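Local coordinates for protein alpha-L-arabinosidase (Xanthomonas axonopodis pv. citri, PDB 6D25) that probably removes alpha-L-arabinofuranosyl groups from arabinoxylans, including those on internal di-substituted units, as a trimeric GH51 arabinofuranosidase, at residues A[47-52]-A[396-401]; A[286-291]-A[344-349]; A[294-299]-A[356-361]; A[427-432]-A[443-448]. One frame throughout, in Å; residues are numbered along the deposited sequence.

Interaction 1: residues A[47-52]-A[396-401]; sequences QLFGQF and HVFALY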
loop_
_atom_site.group_PDB
_atom_site.type_symbol
_atom_site.label_atom_id
_atom_site.label_comp_id
_atom_site.label_asym_id
_atom_site.label_seq_id
_atom_site.Cartn_x
_atom_site.Cartn_y
_atom_site.Cartn_z
ATOM N N GLN A 47 -26.533 -9.087 18.759
ATOM C CA GLN A 47 -25.275 -9.329 18.050
ATOM C C GLN A 47 -24.149 -9.679 19.035
ATOM O O GLN A 47 -23.068 -10.063 18.606
ATOM C CB GLN A 47 -24.860 -8.117 17.216
ATOM C CG GLN A 47 -25.924 -7.584 16.271
ATOM C CD GLN A 47 -26.465 -8.602 15.300
ATOM O OE1 GLN A 47 -25.808 -9.578 14.990
ATOM N NE2 GLN A 47 -27.664 -8.341 14.799
ATOM N N LEU A 48 -24.404 -9.587 20.350
ATOM C CA LEU A 48 -23.452 -10.093 21.334
ATOM C C LEU A 48 -23.294 -11.619 21.236
ATOM O O LEU A 48 -22.334 -12.177 21.783
ATOM C CB LEU A 48 -23.946 -9.692 22.738
ATOM C CG LEU A 48 -23.860 -8.200 23.066
ATOM C CD1 LEU A 48 -24.365 -7.947 24.470
ATOM C CD2 LEU A 48 -22.450 -7.667 22.893
ATOM N N PHE A 49 -24.195 -12.286 20.556
ATOM C CA PHE A 49 -24.191 -13.749 20.411
ATOM C C PHE A 49 -23.688 -14.163 19.024
ATOM O O PHE A 49 -24.031 -15.258 18.553
ATOM C CB PHE A 49 -25.610 -14.271 20.693
ATOM C CG PHE A 49 -26.023 -13.953 22.110
ATOM C CD1 PHE A 49 -25.536 -14.707 23.160
ATOM C CD2 PHE A 49 -26.756 -12.820 22.405
ATOM C CE1 PHE A 49 -25.824 -14.362 24.482
ATOM C CE2 PHE A 49 -27.106 -12.513 23.708
ATOM C CZ PHE A 49 -26.597 -13.260 24.758
ATOM N N GLY A 50 -22.874 -13.322 18.399
ATOM C CA GLY A 50 -22.309 -13.630 17.092
ATOM C C GLY A 50 -21.409 -14.853 17.111
ATOM O O GLY A 50 -20.816 -15.252 18.168
ATOM N N GLN A 51 -21.346 -15.484 15.929
ATOM C CA GLN A 51 -20.498 -16.628 15.676
ATOM C C GLN A 51 -19.420 -16.212 14.660
ATOM O O GLN A 51 -19.468 -15.139 14.056
ATOM C CB GLN A 51 -21.326 -17.801 15.158
ATOM C CG GLN A 51 -22.465 -18.246 16.083
ATOM C CD GLN A 51 -21.997 -19.045 17.282
ATOM O OE1 GLN A 51 -20.881 -19.565 17.327
ATOM N NE2 GLN A 51 -22.861 -19.146 18.284
ATOM N N PHE A 52 -18.436 -17.086 14.507
ATOM C CA PHE A 52 -17.240 -16.807 13.748
ATOM C C PHE A 52 -16.765 -18.102 13.107
ATOM O O PHE A 52 -16.378 -19.031 13.808
ATOM C CB PHE A 52 -16.213 -16.184 14.705
ATOM C CG PHE A 52 -14.819 -15.997 14.187
ATOM C CD1 PHE A 52 -14.568 -15.799 12.829
ATOM C CD2 PHE A 52 -13.752 -16.005 15.074
ATOM C CE1 PHE A 52 -13.264 -15.662 12.379
ATOM C CE2 PHE A 52 -12.446 -15.874 14.607
ATOM C CZ PHE A 52 -12.212 -15.697 13.269
ATOM N N HIS A 396 -25.037 -24.897 24.763
ATOM C CA HIS A 396 -26.158 -24.856 25.699
ATOM C C HIS A 396 -26.188 -23.514 26.426
ATOM O O HIS A 396 -27.277 -23.051 26.782
ATOM C CB HIS A 396 -26.087 -26.020 26.679
ATOM C CG HIS A 396 -26.242 -27.341 26.006
ATOM N ND1 HIS A 396 -27.296 -27.623 25.145
ATOM C CD2 HIS A 396 -25.486 -28.465 26.049
ATOM C CE1 HIS A 396 -27.209 -28.877 24.743
ATOM N NE2 HIS A 396 -26.076 -29.387 25.234
ATOM N N VAL A 397 -25.046 -22.873 26.637
ATOM C CA VAL A 397 -25.077 -21.546 27.266
ATOM C C VAL A 397 -25.649 -20.500 26.283
ATOM O O VAL A 397 -26.470 -19.647 26.686
ATOM C CB VAL A 397 -23.703 -21.133 27.800
ATOM C CG1 VAL A 397 -23.804 -19.788 28.519
ATOM C CG2 VAL A 397 -23.128 -22.173 28.747
ATOM N N PHE A 398 -25.277 -20.568 25.015
ATOM C CA PHE A 398 -25.925 -19.709 23.988
ATOM C C PHE A 398 -27.442 -19.930 23.999
ATOM O O PHE A 398 -28.199 -18.942 23.941
ATOM C CB PHE A 398 -25.340 -19.957 22.594
ATOM C CG PHE A 398 -24.036 -19.235 22.348
ATOM C CD1 PHE A 398 -22.866 -19.621 22.970
ATOM C CD2 PHE A 398 -23.993 -18.128 21.503
ATOM C CE1 PHE A 398 -21.683 -18.938 22.744
ATOM C CE2 PHE A 398 -22.811 -17.445 21.279
ATOM C CZ PHE A 398 -21.666 -17.843 21.888
ATOM N N ALA A 399 -27.874 -21.198 24.095
ATOM C CA ALA A 399 -29.305 -21.517 24.165
ATOM C C ALA A 399 -29.935 -20.896 25.427
ATOM O O ALA A 399 -30.963 -20.259 25.340
ATOM C CB ALA A 399 -29.534 -23.013 24.146
ATOM N N LEU A 400 -29.306 -21.054 26.586
ATOM C CA LEU A 400 -29.885 -20.544 27.854
ATOM C C LEU A 400 -30.030 -19.022 27.798
ATOM O O LEU A 400 -30.957 -18.500 28.375
ATOM C CB LEU A 400 -29.010 -20.906 29.059
ATOM C CG LEU A 400 -29.123 -22.372 29.523
ATOM C CD1 LEU A 400 -28.154 -22.663 30.673
ATOM C CD2 LEU A 400 -30.538 -22.785 29.900
ATOM N N TYR A 401 -29.079 -18.336 27.168
ATOM C CA TYR A 401 -29.077 -16.888 27.149
ATOM C C TYR A 401 -29.851 -16.327 25.950
ATOM O O TYR A 401 -29.817 -15.121 25.717
ATOM C CB TYR A 401 -27.649 -16.333 27.163
ATOM C CG TYR A 401 -27.002 -16.249 28.514
ATOM C CD1 TYR A 401 -26.501 -17.369 29.164
ATOM C CD2 TYR A 401 -26.807 -15.032 29.131
ATOM C CE1 TYR A 401 -25.876 -17.295 30.399
ATOM C CE2 TYR A 401 -26.185 -14.929 30.364
ATOM C CZ TYR A 401 -25.691 -16.059 30.991
ATOM O OH TYR A 401 -25.023 -15.917 32.194
#
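Phe49 meets both Phe398 and Tyr401. Its CG lies anti to the carbonyl carbon (chi1 -62°), and this brings the ring to the end of helix 393-400. One corner of the ring, Phe49 CD1, lies 4.1 Å from Phe398 CD2, which sits at the edge of the Phe49 ring, near its plane. The two phenylalanines overlap alongside, pointing opposite ways. Further round the same ring, Phe49 CE1 comes within 3.8 Å of Tyr401 CB, with the tyrosine set roughly perpendicular to it. Phe49 also contributes its carbonyl. Phe49 O lies in the plane of the Phe398 ring, at its edge, 3.7 Å from Phe398 CE2.

The segment 47-52 leads into strand 51-52, the first of eight parallel strands in the (beta/alpha)8 barrel expected of a GH51 enzyme. Helix 393-400 comes after the last barrel strand, 366-371, with two short strands between. Phe356 of helix 346-361 meets the rings of Phe49, Phe398 and Tyr401, and its packing on Phe398 is edge-to-face.

Gly50 adds a looser touch through its carbonyl oxygen to Phe398. Gln51 then bends at chi2 (-76°). It and Phe398 reach toward each other from their own backbones. Gln51 NE2 is 3.4 Å from Phe398 CE2. The amide is oblique to the ring, their planes 42° apart.

Interaction 2: residues A[286-291]-A[344-349]; sequences AAWIQT and NSLRDA
This is a buried helix-to-helix contact in which Trp288 and Thr291 of helix 285-312 pack against Arg347, in the first turn of helix 346-361. The arginine's aliphatic chain lies against both Trp288 and Thr291. Trp288 CG is anti to the backbone N (chi1 168°), which carries the six-membered ring to the start of the other helix. There Trp288 CZ3 lies 3.5 Å from Arg347 CA and 3.7 Å from Arg347 CB. The two side chains lie alongside, pointing opposite ways. Leu346 adds a looser touch, with Leu346 CG 4.4 Å from Trp288 CH2.

Thr291 lies across the arginine chain, nearly perpendicular to it. Its CB is 3.6 Å from Arg347 CD. Its hydroxyl donates to Ala287 O one turn back, with Thr291 OG1 2.7 Å from that oxygen. Thr291 N also bonds to Ala287 O, from the opposite face of the carbonyl plane. Arg347 bends at chi3 (57°), where Thr291 crosses it. Its NH2 bonds to Ser279 O, and Phe283 makes a cation-pi contact with the guanidinium.

The helix start itself is fixed by a capping box. Ser345 N donates to Asp348 OD2 at 2.8 Å, nearly straight and to the anti lone pair. Ser345 OG, at the N-cap, accepts a weak bond from Arg347 N.

Around the contact, Trp288 also packs on Tyr419 of strand 407-421. Helix 393-400 covers Ala349 through Pro393 and Val397.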
loop_
_atom_site.group_PDB
_atom_site.type_symbol
_atom_site.label_atom_id
_atom_site.label_comp_id
_atom_site.label_asym_id
_atom_site.label_seq_id
_atom_site.Cartn_x
_atom_site.Cartn_y
_atom_site.Cartn_z
ATOM N N ALA A 286 -6.944 -26.084 40.362
ATOM C CA ALA A 286 -6.037 -24.944 40.059
ATOM C C ALA A 286 -6.243 -24.459 38.610
ATOM O O ALA A 286 -6.358 -23.258 38.376
ATOM C CB ALA A 286 -4.591 -25.337 40.315
ATOM N N ALA A 287 -6.332 -25.390 37.657
ATOM C CA ALA A 287 -6.518 -25.041 36.258
ATOM C C ALA A 287 -7.925 -24.470 36.014
ATOM O O ALA A 287 -8.112 -23.604 35.156
ATOM C CB ALA A 287 -6.275 -26.252 35.388
ATOM N N TRP A 288 -8.909 -24.982 36.754
ATOM C CA TRP A 288 -10.299 -24.480 36.719
ATOM C C TRP A 288 -10.327 -22.996 37.093
ATOM O O TRP A 288 -10.767 -22.138 36.297
ATOM C CB TRP A 288 -11.153 -25.322 37.668
ATOM C CG TRP A 288 -12.521 -24.816 37.991
ATOM C CD1 TRP A 288 -12.857 -24.046 39.064
ATOM C CD2 TRP A 288 -13.748 -25.108 37.293
ATOM N NE1 TRP A 288 -14.204 -23.817 39.075
ATOM C CE2 TRP A 288 -14.776 -24.427 37.987
ATOM C CE3 TRP A 288 -14.082 -25.832 36.144
ATOM C CZ2 TRP A 288 -16.113 -24.484 37.587
ATOM C CZ3 TRP A 288 -15.403 -25.888 35.740
ATOM C CH2 TRP A 288 -16.409 -25.210 36.455
ATOM N N ILE A 289 -9.831 -22.687 38.301
ATOM C CA ILE A 289 -9.954 -21.316 38.777
ATOM C C ILE A 289 -9.063 -20.388 37.943
ATOM O O ILE A 289 -9.453 -19.237 37.710
ATOM C CB ILE A 289 -9.659 -21.205 40.286
ATOM C CG1 ILE A 289 -10.197 -19.873 40.834
ATOM C CG2 ILE A 289 -8.181 -21.416 40.569
ATOM C CD1 ILE A 289 -10.093 -19.732 42.326
ATOM N N GLN A 290 -7.902 -20.866 37.478
ATOM C CA GLN A 290 -7.031 -20.043 36.645
ATOM C C GLN A 290 -7.765 -19.648 35.341
ATOM O O GLN A 290 -7.650 -18.519 34.898
ATOM C CB GLN A 290 -5.703 -20.738 36.315
ATOM C CG GLN A 290 -4.673 -19.728 35.765
ATOM C CD GLN A 290 -3.737 -20.116 34.635
ATOM O OE1 GLN A 290 -3.369 -19.244 33.810
ATOM N NE2 GLN A 290 -3.299 -21.389 34.621
ATOM N N THR A 291 -8.477 -20.587 34.739
ATOM C CA THR A 291 -9.209 -20.311 33.513
ATOM C C THR A 291 -10.290 -19.244 33.750
ATOM O O THR A 291 -10.439 -18.308 32.964
ATOM C CB THR A 291 -9.838 -21.596 32.952
ATOM O OG1 THR A 291 -8.816 -22.564 32.769
ATOM C CG2 THR A 291 -10.554 -21.363 31.655
ATOM N N ASN A 344 -14.602 -29.329 24.863
ATOM C CA ASN A 344 -15.462 -28.256 25.338
ATOM C C ASN A 344 -16.198 -28.808 26.560
ATOM O O ASN A 344 -17.032 -29.718 26.411
ATOM C CB ASN A 344 -16.378 -27.853 24.186
ATOM C CG ASN A 344 -17.024 -26.499 24.326
ATOM O OD1 ASN A 344 -17.781 -26.257 25.306
ATOM N ND2 ASN A 344 -16.829 -25.674 23.311
ATOM N N SER A 345 -15.792 -28.339 27.755
ATOM C CA SER A 345 -16.219 -28.930 28.997
ATOM C C SER A 345 -17.136 -27.971 29.757
ATOM O O SER A 345 -17.411 -26.854 29.322
ATOM C CB SER A 345 -15.010 -29.291 29.848
ATOM O OG SER A 345 -14.445 -28.115 30.408
ATOM N N LEU A 346 -17.576 -28.418 30.931
ATOM C CA LEU A 346 -18.334 -27.536 31.830
ATOM C C LEU A 346 -17.569 -26.218 32.081
ATOM O O LEU A 346 -18.200 -25.137 32.231
ATOM C CB LEU A 346 -18.624 -28.260 33.138
ATOM C CG LEU A 346 -19.437 -27.482 34.169
ATOM C CD1 LEU A 346 -20.810 -27.082 33.631
ATOM C CD2 LEU A 346 -19.548 -28.304 35.472
ATOM N N ARG A 347 -16.246 -26.295 32.139
ATOM C CA ARG A 347 -15.421 -25.091 32.339
ATOM C C ARG A 347 -15.704 -24.056 31.218
ATOM O O ARG A 347 -15.816 -22.849 31.456
ATOM C CB ARG A 347 -13.946 -25.496 32.367
ATOM C CG ARG A 347 -12.983 -24.347 32.669
ATOM C CD ARG A 347 -11.533 -24.797 32.752
ATOM N NE ARG A 347 -11.092 -25.458 31.538
ATOM C CZ ARG A 347 -9.898 -26.071 31.411
ATOM N NH1 ARG A 347 -8.971 -25.926 32.348
ATOM N NH2 ARG A 347 -9.675 -26.852 30.367
ATOM N N ASP A 348 -15.817 -24.544 29.994
ATOM C CA ASP A 348 -16.091 -23.692 28.812
ATOM C C ASP A 348 -17.490 -23.087 28.904
ATOM O O ASP A 348 -17.683 -21.924 28.515
ATOM C CB ASP A 348 -15.836 -24.466 27.533
ATOM C CG ASP A 348 -14.381 -24.904 27.472
ATOM O OD1 ASP A 348 -13.517 -23.987 27.390
ATOM O OD2 ASP A 348 -14.089 -26.125 27.618
ATOM N N ALA A 349 -18.460 -23.853 29.412
ATOM C CA ALA A 349 -19.803 -23.286 29.637
ATOM C C ALA A 349 -19.703 -22.081 30.574
ATOM O O ALA A 349 -20.297 -21.034 30.287
ATOM C CB ALA A 349 -20.714 -24.321 30.197
#

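Interaction 3: residues A[294-299]-A[356-361]; sequences RTLVMD and FDIFSQ
Just before Ile358, which packs on Asp299, the backbone oxygen Asp357 O is gripped by several donors. Ser360 OG donates to Asp357 O at 2.9 Å, tilted 30° from the carbonyl plane. Gln361 N makes the usual helical bond to the same oxygen, and Gln361 NE2 adds a weak one. These bonds hold residues 357-361 together.

On this side Ile358 makes most of the contact with helix 285-312. It reaches the other helix with both branches, ending in CG2 and CD1. Ile358 CG2, anti to the backbone N, lies 3.8 Å from Asp299 CA. Ile358 CD1 is 4.0 Å from Leu296 CD2, and the leucine lies roughly perpendicular to it. Met298 packs beside this pair. Its chain is bent twice, and Met298 CG comes 4.0 Å from Phe359 CE1.

The two segments run almost parallel, 7° apart, with axes 9.4 Å from each other. Helix 285-312 is kinked here: Met298 N and Asp299 N bond to Thr295 O and Leu296 O, three residues back rather than four. Met298 also touches strands 262-269 and 319-325, so it lies against two barrel strands.

No hydrogen bond joins the two segments. Asp299 turns its charge to His362, where Asp299 OD1 is bonded to His362 NE2, and meets Ile358 with CA, CB and the flank of OD1. The contact is therefore largely apolar packing.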
loop_
_atom_site.group_PDB
_atom_site.type_symbol
_atom_site.label_atom_id
_atom_site.label_comp_id
_atom_site.label_asym_id
_atom_site.label_seq_id
_atom_site.Cartn_x
_atom_site.Cartn_y
_atom_site.Cartn_z
ATOM N N ARG A 294 -8.706 -15.814 34.363
ATOM C CA ARG A 294 -8.282 -15.232 33.105
ATOM C C ARG A 294 -9.476 -14.737 32.286
ATOM O O ARG A 294 -9.360 -13.684 31.646
ATOM C CB ARG A 294 -7.433 -16.216 32.298
ATOM C CG ARG A 294 -5.987 -16.220 32.771
ATOM C CD ARG A 294 -5.151 -17.257 32.073
ATOM N NE ARG A 294 -3.729 -17.188 32.423
ATOM C CZ ARG A 294 -2.817 -16.539 31.699
ATOM N NH1 ARG A 294 -1.569 -16.515 32.125
ATOM N NH2 ARG A 294 -3.154 -15.941 30.557
ATOM N N THR A 295 -10.592 -15.454 32.285
ATOM C CA THR A 295 -11.695 -15.030 31.410
ATOM C C THR A 295 -12.292 -13.711 31.939
ATOM O O THR A 295 -12.734 -12.869 31.171
ATOM C CB THR A 295 -12.726 -16.142 31.190
ATOM O OG1 THR A 295 -13.263 -16.015 29.864
ATOM C CG2 THR A 295 -13.872 -16.074 32.168
ATOM N N LEU A 296 -12.271 -13.539 33.260
ATOM C CA LEU A 296 -12.894 -12.374 33.882
ATOM C C LEU A 296 -12.140 -11.064 33.570
ATOM O O LEU A 296 -12.702 -9.972 33.735
ATOM C CB LEU A 296 -12.988 -12.601 35.392
ATOM C CG LEU A 296 -14.133 -13.531 35.819
ATOM C CD1 LEU A 296 -13.988 -13.891 37.291
ATOM C CD2 LEU A 296 -15.459 -12.870 35.607
ATOM N N VAL A 297 -10.929 -11.185 33.091
ATOM C CA VAL A 297 -10.132 -10.025 32.711
ATOM C C VAL A 297 -10.865 -9.229 31.588
ATOM O O VAL A 297 -10.678 -8.015 31.445
ATOM C CB VAL A 297 -8.719 -10.475 32.294
ATOM C CG1 VAL A 297 -7.920 -9.344 31.658
ATOM C CG2 VAL A 297 -7.931 -11.072 33.445
ATOM N N MET A 298 -11.713 -9.908 30.822
ATOM C CA MET A 298 -12.548 -9.234 29.801
ATOM C C MET A 298 -13.214 -7.964 30.358
ATOM O O MET A 298 -13.325 -6.967 29.641
ATOM C CB MET A 298 -13.610 -10.190 29.266
ATOM C CG MET A 298 -14.505 -9.601 28.192
ATOM S SD MET A 298 -13.680 -9.267 26.631
ATOM C CE MET A 298 -13.589 -10.897 25.896
ATOM N N ASP A 299 -13.674 -7.987 31.618
ATOM C CA ASP A 299 -14.367 -6.836 32.152
ATOM C C ASP A 299 -13.424 -5.619 32.247
ATOM O O ASP A 299 -13.796 -4.521 31.863
ATOM C CB ASP A 299 -15.005 -7.109 33.512
ATOM C CG ASP A 299 -15.846 -5.918 33.955
ATOM O OD1 ASP A 299 -16.846 -5.627 33.331
ATOM O OD2 ASP A 299 -15.438 -5.245 34.869
ATOM N N PHE A 356 -20.979 -13.442 28.710
ATOM C CA PHE A 356 -22.310 -12.847 28.448
ATOM C C PHE A 356 -22.737 -11.881 29.568
ATOM O O PHE A 356 -23.252 -10.801 29.278
ATOM C CB PHE A 356 -23.363 -13.924 28.267
ATOM C CG PHE A 356 -23.145 -14.822 27.074
ATOM C CD1 PHE A 356 -22.554 -14.349 25.907
ATOM C CD2 PHE A 356 -23.638 -16.113 27.079
ATOM C CE1 PHE A 356 -22.454 -15.151 24.776
ATOM C CE2 PHE A 356 -23.531 -16.905 25.943
ATOM C CZ PHE A 356 -22.912 -16.433 24.818
ATOM N N ASP A 357 -22.476 -12.259 30.814
ATOM C CA ASP A 357 -22.775 -11.368 31.940
ATOM C C ASP A 357 -22.032 -10.044 31.732
ATOM O O ASP A 357 -22.622 -8.957 31.816
ATOM C CB ASP A 357 -22.393 -11.997 33.278
ATOM C CG ASP A 357 -23.208 -13.212 33.729
ATOM O OD1 ASP A 357 -24.306 -13.485 33.124
ATOM O OD2 ASP A 357 -22.724 -13.916 34.711
ATOM N N ILE A 358 -20.730 -10.150 31.426
ATOM C CA ILE A 358 -19.887 -8.962 31.314
ATOM C C ILE A 358 -20.338 -8.085 30.135
ATOM O O ILE A 358 -20.479 -6.861 30.248
ATOM C CB ILE A 358 -18.418 -9.376 31.228
ATOM C CG1 ILE A 358 -17.895 -9.891 32.571
ATOM C CG2 ILE A 358 -17.539 -8.238 30.678
ATOM C CD1 ILE A 358 -16.592 -10.672 32.428
ATOM N N PHE A 359 -20.564 -8.698 28.978
ATOM C CA PHE A 359 -20.983 -7.914 27.809
ATOM C C PHE A 359 -22.277 -7.165 28.120
ATOM O O PHE A 359 -22.420 -5.960 27.744
ATOM C CB PHE A 359 -21.232 -8.793 26.588
ATOM C CG PHE A 359 -20.078 -9.612 26.081
ATOM C CD1 PHE A 359 -18.778 -9.215 26.260
ATOM C CD2 PHE A 359 -20.311 -10.752 25.322
ATOM C CE1 PHE A 359 -17.712 -9.979 25.785
ATOM C CE2 PHE A 359 -19.265 -11.497 24.819
ATOM C CZ PHE A 359 -17.971 -11.124 25.069
ATOM N N SER A 360 -23.216 -7.850 28.786
ATOM C CA SER A 360 -24.519 -7.251 29.046
ATOM C C SER A 360 -24.399 -6.071 30.028
ATOM O O SER A 360 -25.265 -5.163 30.015
ATOM C CB SER A 360 -25.496 -8.304 29.517
ATOM O OG SER A 360 -25.330 -8.617 30.892
ATOM N N GLN A 361 -23.344 -6.049 30.866
ATOM C CA GLN A 361 -23.085 -4.949 31.789
ATOM C C GLN A 361 -22.500 -3.730 31.053
ATOM O O GLN A 361 -22.394 -2.644 31.646
ATOM C CB GLN A 361 -22.087 -5.339 32.891
ATOM C CG GLN A 361 -22.507 -6.489 33.761
ATOM C CD GLN A 361 -23.947 -6.337 34.201
ATOM O OE1 GLN A 361 -24.262 -5.435 35.000
ATOM N NE2 GLN A 361 -24.828 -7.169 33.616
#

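Interaction 4: residues A[427-432]-A[443-448]; sequences PAVHGS and IALTNL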
loop_
_atom_site.group_PDB
_atom_site.type_symbol
_atom_site.label_atom_id
_atom_site.label_comp_id
_atom_site.label_asym_id
_atom_site.label_seq_id
_atom_site.Cartn_x
_atom_site.Cartn_y
_atom_site.Cartn_z
ATOM N N PRO A 427 -14.757 -13.992 42.123
ATOM C CA PRO A 427 -16.055 -13.961 42.808
ATOM C C PRO A 427 -16.658 -15.374 42.878
ATOM O O PRO A 427 -16.604 -16.097 41.895
ATOM C CB PRO A 427 -16.937 -12.995 41.981
ATOM C CG PRO A 427 -16.232 -12.899 40.647
ATOM C CD PRO A 427 -14.762 -13.064 40.967
ATOM N N ALA A 428 -17.214 -15.750 44.039
ATOM C CA ALA A 428 -17.838 -17.037 44.187
ATOM C C ALA A 428 -19.040 -17.161 43.221
ATOM O O ALA A 428 -19.242 -18.208 42.619
ATOM C CB ALA A 428 -18.264 -17.250 45.607
ATOM N N VAL A 429 -19.832 -16.093 43.118
ATOM C CA VAL A 429 -21.008 -16.083 42.254
ATOM C C VAL A 429 -20.992 -14.810 41.420
ATOM O O VAL A 429 -20.602 -13.725 41.884
ATOM C CB VAL A 429 -22.308 -16.189 43.076
ATOM C CG1 VAL A 429 -23.566 -16.039 42.220
ATOM C CG2 VAL A 429 -22.366 -17.509 43.857
ATOM N N HIS A 430 -21.405 -14.989 40.176
ATOM C CA HIS A 430 -21.472 -13.927 39.197
ATOM C C HIS A 430 -22.820 -14.039 38.484
ATOM O O HIS A 430 -23.366 -15.133 38.379
ATOM C CB HIS A 430 -20.321 -14.121 38.192
ATOM C CG HIS A 430 -19.970 -12.925 37.385
ATOM N ND1 HIS A 430 -20.641 -12.598 36.208
ATOM C CD2 HIS A 430 -18.980 -12.019 37.533
ATOM C CE1 HIS A 430 -20.072 -11.527 35.681
ATOM N NE2 HIS A 430 -19.062 -11.135 36.470
ATOM N N GLY A 431 -23.366 -12.919 38.005
ATOM C CA GLY A 431 -24.687 -13.017 37.360
ATOM C C GLY A 431 -25.036 -11.776 36.567
ATOM O O GLY A 431 -24.236 -10.846 36.501
ATOM N N SER A 432 -26.210 -11.794 35.953
ATOM C CA SER A 432 -26.721 -10.665 35.224
ATOM C C SER A 432 -28.234 -10.864 35.091
ATOM O O SER A 432 -28.754 -11.932 35.420
ATOM C CB SER A 432 -26.052 -10.545 33.852
ATOM O OG SER A 432 -26.354 -11.684 33.054
ATOM N N ILE A 443 -32.925 -13.973 35.080
ATOM C CA ILE A 443 -31.748 -13.793 35.929
ATOM C C ILE A 443 -30.822 -14.979 35.697
ATOM O O ILE A 443 -31.271 -16.122 35.873
ATOM C CB ILE A 443 -32.073 -13.736 37.428
ATOM C CG1 ILE A 443 -33.180 -12.741 37.765
ATOM C CG2 ILE A 443 -30.769 -13.523 38.219
ATOM C CD1 ILE A 443 -33.713 -12.921 39.178
ATOM N N ALA A 444 -29.577 -14.678 35.288
ATOM C CA ALA A 444 -28.538 -15.675 35.131
ATOM C C ALA A 444 -27.637 -15.628 36.364
ATOM O O ALA A 444 -27.244 -14.532 36.787
ATOM C CB ALA A 444 -27.766 -15.406 33.880
ATOM N N LEU A 445 -27.314 -16.802 36.916
ATOM C CA LEU A 445 -26.345 -16.893 38.002
ATOM C C LEU A 445 -25.377 -18.053 37.702
ATOM O O LEU A 445 -25.820 -19.146 37.271
ATOM C CB LEU A 445 -27.073 -17.170 39.323
ATOM C CG LEU A 445 -28.000 -16.065 39.835
ATOM C CD1 LEU A 445 -28.836 -16.596 40.988
ATOM C CD2 LEU A 445 -27.216 -14.816 40.275
ATOM N N THR A 446 -24.115 -17.833 38.000
ATOM C CA THR A 446 -23.069 -18.802 37.864
ATOM C C THR A 446 -22.335 -18.944 39.200
ATOM O O THR A 446 -21.915 -17.932 39.789
ATOM C CB THR A 446 -22.061 -18.366 36.794
ATOM O OG1 THR A 446 -22.747 -18.320 35.540
ATOM C CG2 THR A 446 -20.893 -19.311 36.686
ATOM N N ASN A 447 -22.198 -20.182 39.660
ATOM C CA ASN A 447 -21.382 -20.501 40.842
ATOM C C ASN A 447 -20.027 -20.995 40.321
ATOM O O ASN A 447 -19.941 -22.087 39.743
ATOM C CB ASN A 447 -22.055 -21.562 41.713
ATOM C CG ASN A 447 -21.342 -21.847 43.028
ATOM O OD1 ASN A 447 -20.176 -21.416 43.204
ATOM N ND2 ASN A 447 -22.042 -22.549 43.946
ATOM N N LEU A 448 -18.987 -20.202 40.535
ATOM C CA LEU A 448 -17.635 -20.466 40.011
ATOM C C LEU A 448 -16.905 -21.487 40.876
ATOM O O LEU A 448 -15.896 -22.019 40.434
ATOM C CB LEU A 448 -16.817 -19.166 39.984
ATOM C CG LEU A 448 -17.201 -18.120 38.923
ATOM C CD1 LEU A 448 -18.445 -17.345 39.309
ATOM C CD2 LEU A 448 -16.044 -17.156 38.681
#
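His430 and Thr446 form an antiparallel hydrogen-bonded pair that joins the two strands in both directions. Thr446 N donates to His430 O at 2.8 Å. His430 N donates back to Thr446 O at 3.0 Å. Two residues further on, Ser432 and Ala444 make the same kind of pair, with Ala444 N 2.9 Å from Ser432 O. At the other end, beyond the regular strands, Leu448 N bonds to Ala428 O at 2.9 Å.

Gly431 with Leu445, a non-hydrogen-bonded pair, lies between the first two pairs. Val429 with Asn447 is another, between the His430 pair and the Leu448 bond. Here CA-H groups approach carbonyls instead. Val429 CA is 3.2 Å from Thr446 O. The Gly431 pair is close, with 4.3 Å between Gly431 CA and Leu445 CA.

On the face of Val429 and Leu445, Val429 CG1 lies 4.3 Å from Leu445 CD2. The face of His430, Ser432, Ala444 and Thr446 turns to helix 346-361. His430 CG is anti to the backbone N (chi1 -162°), which swings the ring off the sheet, and His430 ND1 bonds to Asp357 of that helix. Ser432 OG bonds to Tyr404 OH and to Asp357, and Thr446 OG1 to Ser353. Leu448 closes the end of the ladder. Its CD1 comes 3.9 Å from His430 CB and also packs against Pro427 O.

Strand 441-447 pairs along its other edge with strand 513-519, and strand 424-435 with strand 407-421. The arrangement is a beta hairpin within a larger mixed sheet, consistent with the C-terminal beta-sandwich domain of GH51 arabinofuranosidases.

Interactions 1 to 3 gather round helix 346-361, and interaction 4 lies in the beta sheet beside it. Interactions 2 and 3 use the same two helices, interaction 3 further along both, with centres 15 Å apart. Asp357 connects three contacts. Its OD1 is 2.7 Å from Tyr401 OH of interaction 1 and also 2.7 Å from Ser432 OG of interaction 4. Its OD2 is 2.9 Å from His430 ND1. Phe356, next to it in interaction 3, packs into the aromatic group of interaction 1. Interaction 2 reaches interaction 4 separately, through Trp288 NE1, 2.8 Å from Leu448 O. Interactions 1 and 2 meet where Val397 packs on Ala349.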